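Local coordinates for C2 domain protein (Scophthalmus maximus, PDB 3W57) that binds calcium ions through the loops at one end of a C2-type beta-sandwich and may take part in wide pore channel activity, at residues R25-R30 against M126-V131; Y45-C50 against R85-D90. One frame throughout, in Å; residues are numbered along the deposited sequence.

Contact 1: R25-R30 against M126-V131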
# COMPACT_ATOMS: atom_id res chain seq x y z
N ARG A 25 -5.92 -2.86 10.98
CA ARG A 25 -5.05 -1.70 11.00
C ARG A 25 -3.90 -1.99 10.07
O ARG A 25 -3.25 -3.02 10.22
CB ARG A 25 -4.52 -1.44 12.40
CG ARG A 25 -3.61 -0.24 12.48
CD ARG A 25 -3.04 -0.07 13.88
NE ARG A 25 -2.04 0.98 13.91
CZ ARG A 25 -0.80 0.81 14.37
NH1 ARG A 25 -0.44 -0.36 14.86
NH2 ARG A 25 0.07 1.82 14.36
N LEU A 26 -3.67 -1.11 9.10
CA LEU A 26 -2.64 -1.30 8.08
C LEU A 26 -1.62 -0.18 8.23
O LEU A 26 -1.99 1.00 8.23
CB LEU A 26 -3.29 -1.27 6.68
CG LEU A 26 -2.49 -1.53 5.39
CD1 LEU A 26 -1.74 -0.30 4.93
CD2 LEU A 26 -1.53 -2.71 5.56
N TYR A 27 -0.35 -0.52 8.38
CA TYR A 27 0.64 0.48 8.77
C TYR A 27 2.06 0.14 8.33
O TYR A 27 2.31 -0.94 7.79
CB TYR A 27 0.58 0.73 10.28
CG TYR A 27 0.68 -0.50 11.17
CD1 TYR A 27 1.81 -0.73 11.96
CD2 TYR A 27 -0.37 -1.41 11.26
CE1 TYR A 27 1.90 -1.84 12.79
CE2 TYR A 27 -0.29 -2.53 12.10
CZ TYR A 27 0.84 -2.73 12.86
OH TYR A 27 0.93 -3.83 13.69
N ASN A 28 2.98 1.07 8.56
CA ASN A 28 4.40 0.86 8.21
C ASN A 28 4.66 0.55 6.74
O ASN A 28 5.47 -0.32 6.42
CB ASN A 28 5.07 -0.16 9.13
CG ASN A 28 5.24 0.38 10.53
OD1 ASN A 28 4.90 1.53 10.79
ND2 ASN A 28 5.75 -0.45 11.44
N LEU A 29 3.96 1.26 5.86
CA LEU A 29 4.20 1.15 4.42
C LEU A 29 5.54 1.73 4.02
O LEU A 29 5.92 2.83 4.43
CB LEU A 29 3.10 1.86 3.61
CG LEU A 29 1.71 1.24 3.73
CD1 LEU A 29 0.66 2.28 3.38
CD2 LEU A 29 1.57 0.02 2.83
N ARG A 30 6.27 1.00 3.18
CA ARG A 30 7.53 1.51 2.66
C ARG A 30 7.91 0.73 1.43
O ARG A 30 7.52 -0.44 1.29
CB ARG A 30 8.62 1.42 3.71
CG ARG A 30 8.90 0.01 4.17
CD ARG A 30 9.16 0.02 5.68
NE ARG A 30 9.65 -1.28 6.13
CZ ARG A 30 8.87 -2.30 6.51
NH1 ARG A 30 7.55 -2.19 6.48
NH2 ARG A 30 9.43 -3.43 6.90
N MET A 126 2.79 -3.86 7.20
CA MET A 126 2.32 -4.67 8.32
C MET A 126 0.84 -4.43 8.48
O MET A 126 0.35 -3.37 8.14
CB MET A 126 2.98 -4.25 9.64
CG MET A 126 4.45 -4.38 9.70
SD MET A 126 4.94 -3.86 11.35
CE MET A 126 4.09 -5.03 12.38
N TYR A 127 0.14 -5.41 9.03
CA TYR A 127 -1.23 -5.17 9.45
C TYR A 127 -1.53 -5.94 10.73
O TYR A 127 -0.87 -6.93 11.06
CB TYR A 127 -2.24 -5.51 8.35
CG TYR A 127 -2.46 -6.98 8.12
CD1 TYR A 127 -3.39 -7.68 8.87
CD2 TYR A 127 -1.72 -7.67 7.16
CE1 TYR A 127 -3.60 -9.04 8.66
CE2 TYR A 127 -1.92 -9.02 6.96
CZ TYR A 127 -2.86 -9.70 7.72
OH TYR A 127 -3.05 -11.06 7.50
N THR A 128 -2.53 -5.45 11.45
CA THR A 128 -3.02 -6.13 12.63
C THR A 128 -4.51 -6.29 12.45
O THR A 128 -5.21 -5.31 12.20
CB THR A 128 -2.74 -5.32 13.91
OG1 THR A 128 -1.32 -5.25 14.14
CG2 THR A 128 -3.41 -6.00 15.10
N LEU A 129 -5.00 -7.53 12.53
CA LEU A 129 -6.44 -7.81 12.53
C LEU A 129 -6.86 -8.28 13.91
O LEU A 129 -6.31 -9.26 14.43
CB LEU A 129 -6.79 -8.86 11.46
CG LEU A 129 -8.28 -9.24 11.32
CD1 LEU A 129 -9.15 -8.06 10.86
CD2 LEU A 129 -8.46 -10.45 10.40
N SER A 130 -7.83 -7.59 14.52
CA SER A 130 -8.19 -7.85 15.92
C SER A 130 -9.69 -8.05 16.18
O SER A 130 -10.54 -7.60 15.41
CB SER A 130 -7.65 -6.74 16.82
OG SER A 130 -8.21 -5.48 16.47
N VAL A 131 -9.98 -8.73 17.29
CA VAL A 131 -11.35 -9.04 17.76
C VAL A 131 -12.30 -9.44 16.63
O VAL A 131 -13.43 -9.88 16.89
CB VAL A 131 -11.97 -7.89 18.61
CG1 VAL A 131 -10.90 -6.91 19.09
CG2 VAL A 131 -13.06 -7.17 17.84
O HOH W 1 -1.68 -2.73 15.69
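The phenol ring of Tyr27 is caught between a methionine of the facing strand and an arginine of its own. Met126 CB lies over one face, 4.2 Å from the ring centroid of Tyr27 and 14° off the normal, a CH-pi contact. On the opposite face Arg25 NH1 sits 3.3 Å above the plane of the Tyr27 ring, over its centre, while Arg25 NE forms a salt bridge with Glu72. Met126 SD adds an oblique Met-aromatic contact, 4.8 Å from the Tyr27 centroid; a bend at the last torsion of the thioether turns Met126 CE back to 3.6 Å from Tyr27 OH. With CG set between backbone N and carbonyl carbon (chi1 52°), the tyrosine ring leans across to the neighbouring strand, and Tyr27 OH hydrogen-bonds Thr128 OG1 at 2.7 Å, near the ring plane. That threonine oxygen is further gripped by Thr110 and by a water it shares with Arg25 NH1. On the other side of the sheet, Leu26 CD2 packs on Tyr127 CB at 4.0 Å. Four backbone hydrogen bonds place this non-hydrogen-bonded pair between the hydrogen-bonded pairs Arg25-Thr128 and Tyr27-Met126. The segment axes run antiparallel, 4.7 Å apart at 157°; these first and last strands of the chain form the central pair of one four-stranded sheet of the C2 sandwich, with 73-78 and 109-116 outside them.

Contact 2: Y45-C50 against R85-D90. With CA (calcium ion), chain C; CA (calcium ion), chain D.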
# COMPACT_ATOMS: atom_id res chain seq x y z
N TYR A 45 2.66 6.94 -4.04
CA TYR A 45 1.64 6.91 -2.99
C TYR A 45 0.96 5.55 -3.02
O TYR A 45 1.10 4.81 -4.01
CB TYR A 45 0.61 8.05 -3.12
CG TYR A 45 -0.31 8.00 -4.32
CD1 TYR A 45 -1.59 7.47 -4.22
CD2 TYR A 45 0.10 8.49 -5.57
CE1 TYR A 45 -2.45 7.44 -5.33
CE2 TYR A 45 -0.74 8.46 -6.68
CZ TYR A 45 -2.02 7.94 -6.55
OH TYR A 45 -2.88 7.91 -7.64
N VAL A 46 0.28 5.18 -1.94
CA VAL A 46 -0.35 3.87 -1.86
C VAL A 46 -1.84 4.04 -1.64
O VAL A 46 -2.26 4.82 -0.79
CB VAL A 46 0.24 3.04 -0.70
CG1 VAL A 46 -0.40 1.66 -0.66
CG2 VAL A 46 1.76 2.92 -0.82
N LYS A 47 -2.64 3.31 -2.41
CA LYS A 47 -4.09 3.25 -2.17
C LYS A 47 -4.39 1.93 -1.49
O LYS A 47 -3.79 0.91 -1.83
CB LYS A 47 -4.88 3.31 -3.48
CG LYS A 47 -4.68 4.54 -4.35
CD LYS A 47 -5.72 4.50 -5.49
CE LYS A 47 -5.46 5.55 -6.55
NZ LYS A 47 -6.49 5.44 -7.64
N VAL A 48 -5.33 1.95 -0.55
CA VAL A 48 -5.60 0.80 0.32
C VAL A 48 -7.06 0.38 0.26
O VAL A 48 -7.95 1.22 0.42
CB VAL A 48 -5.26 1.13 1.79
CG1 VAL A 48 -5.50 -0.07 2.68
CG2 VAL A 48 -3.80 1.62 1.90
N PHE A 49 -7.31 -0.91 0.01
CA PHE A 49 -8.68 -1.44 0.01
C PHE A 49 -8.74 -2.69 0.88
O PHE A 49 -7.76 -3.43 0.98
CB PHE A 49 -9.15 -1.83 -1.40
CG PHE A 49 -9.03 -0.73 -2.40
CD1 PHE A 49 -10.14 -0.04 -2.82
CD2 PHE A 49 -7.78 -0.39 -2.93
CE1 PHE A 49 -10.03 0.99 -3.74
CE2 PHE A 49 -7.67 0.64 -3.86
CZ PHE A 49 -8.79 1.33 -4.26
N CYS A 50 -9.90 -2.93 1.48
CA CYS A 50 -10.12 -4.18 2.21
C CYS A 50 -11.49 -4.70 1.87
O CYS A 50 -12.50 -4.07 2.18
CB CYS A 50 -10.00 -3.96 3.71
SG CYS A 50 -10.20 -5.48 4.67
N ARG A 85 -5.99 -5.18 -0.44
CA ARG A 85 -5.37 -4.79 -1.71
C ARG A 85 -4.62 -3.48 -1.57
O ARG A 85 -5.18 -2.46 -1.17
CB ARG A 85 -6.43 -4.70 -2.83
CG ARG A 85 -5.88 -4.22 -4.19
CD ARG A 85 -7.04 -3.93 -5.16
NE ARG A 85 -6.60 -3.53 -6.50
CZ ARG A 85 -6.48 -4.37 -7.53
NH1 ARG A 85 -6.74 -5.66 -7.38
NH2 ARG A 85 -6.09 -3.93 -8.72
N LEU A 86 -3.32 -3.52 -1.87
CA LEU A 86 -2.46 -2.35 -1.81
C LEU A 86 -1.98 -2.00 -3.20
O LEU A 86 -1.40 -2.83 -3.88
CB LEU A 86 -1.25 -2.63 -0.92
CG LEU A 86 -1.58 -3.12 0.50
CD1 LEU A 86 -0.29 -3.41 1.28
CD2 LEU A 86 -2.45 -2.13 1.25
N GLU A 87 -2.20 -0.75 -3.61
CA GLU A 87 -1.82 -0.30 -4.94
C GLU A 87 -0.76 0.79 -4.82
O GLU A 87 -0.98 1.81 -4.17
CB GLU A 87 -3.03 0.28 -5.68
CG GLU A 87 -4.18 -0.71 -5.89
CD GLU A 87 -5.34 -0.08 -6.65
OE1 GLU A 87 -5.29 1.15 -6.88
OE2 GLU A 87 -6.29 -0.81 -7.03
N VAL A 88 0.40 0.57 -5.43
CA VAL A 88 1.43 1.60 -5.43
C VAL A 88 1.40 2.36 -6.74
O VAL A 88 1.61 1.77 -7.81
CB VAL A 88 2.83 0.99 -5.22
CG1 VAL A 88 3.89 2.08 -5.18
CG2 VAL A 88 2.84 0.17 -3.95
N HIS A 89 1.12 3.66 -6.66
CA HIS A 89 1.00 4.50 -7.85
C HIS A 89 2.08 5.56 -7.86
O HIS A 89 2.56 5.96 -6.80
CB HIS A 89 -0.34 5.24 -7.88
CG HIS A 89 -1.55 4.36 -7.95
ND1 HIS A 89 -2.32 4.27 -9.09
CD2 HIS A 89 -2.14 3.58 -7.02
CE1 HIS A 89 -3.34 3.45 -8.86
NE2 HIS A 89 -3.25 3.01 -7.61
N ASP A 90 2.43 6.03 -9.06
CA ASP A 90 3.22 7.24 -9.22
C ASP A 90 2.28 8.40 -9.57
O ASP A 90 1.52 8.30 -10.54
CB ASP A 90 4.21 7.07 -10.37
CG ASP A 90 4.86 8.38 -10.77
OD1 ASP A 90 5.43 9.06 -9.90
OD2 ASP A 90 4.75 8.78 -11.95
CA CA C . 5.51 11.17 -11.29
CA CA D . 4.98 8.16 -14.39
O HOH W 2 -7.02 2.57 -8.42
O HOH W 3 5.80 13.70 -11.72
O HOH W 4 5.45 5.94 -13.36
O HOH W 5 6.42 6.87 -16.00
O HOH W 6 4.97 9.26 -16.75
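His89 reaches across to two side chains of strand 45-50. Its CB lies over one face of the Tyr45 ring, 3.8 Å from the centroid, and CG, turned anti to the carbonyl carbon (chi1 -63°), stands 3.8 Å from Tyr45 OH, which hydrogen-bonds Asp96. The two rings are nearly parallel (14°) but slid apart and barely overlap. Farther out, ND1 has Tyr45 OH as its neighbour across the contact, CD2 meets Lys47 CG, CE1 meets Lys47 CE, and His89 NE2 comes within 3.5 Å of Lys47 CE, which lies over the imidazole face in a CH-pi contact. At the tip His89 NE2 donates to Glu87 OE1 at 2.9 Å (162°), within the imidazole plane. Six backbone hydrogen bonds join these antiparallel strands, the central pair of the second sheet of the C2 sandwich; Val46, Val48, Leu86 and Val88 occupy its other face, with Val48 CG1 3.9 Å from Leu86 CD2. The buried Glu87 carboxylate is fixed at both oxygens. Arg85 NE meets the anti lone pair of Glu87 OE2 at 2.8 Å in a salt bridge, and a water bridges Glu87 OE1 to Lys47 NZ. Beyond His89, Asp90 OD1 and OD2 chelate one calcium ion, and Asp90 OD2 also binds a second at 2.5 Å.

In the fold
Contacts 1 and 2 belong to the two facing sheets, and their centres lie 14 Å apart. They meet in the sandwich interior: Leu26 CD1 is 4.1 Å from Val48 CG2, and Leu29 CD1 is 4.2 Å from Val46 CB, while Leu29 CD2 packs on Leu86 CD1 at 4.2 Å. Along the chain contact 2 is nested within the loop that contact 1 closes. Only contact 2 reaches the calcium site, through Asp90, whose side chain is also about 6 Å from another bound calcium ion; Asp37, Asp43, Glu91, Asp92 and Asp97 share coordination of its two ions. Contact 1 lies away from that site.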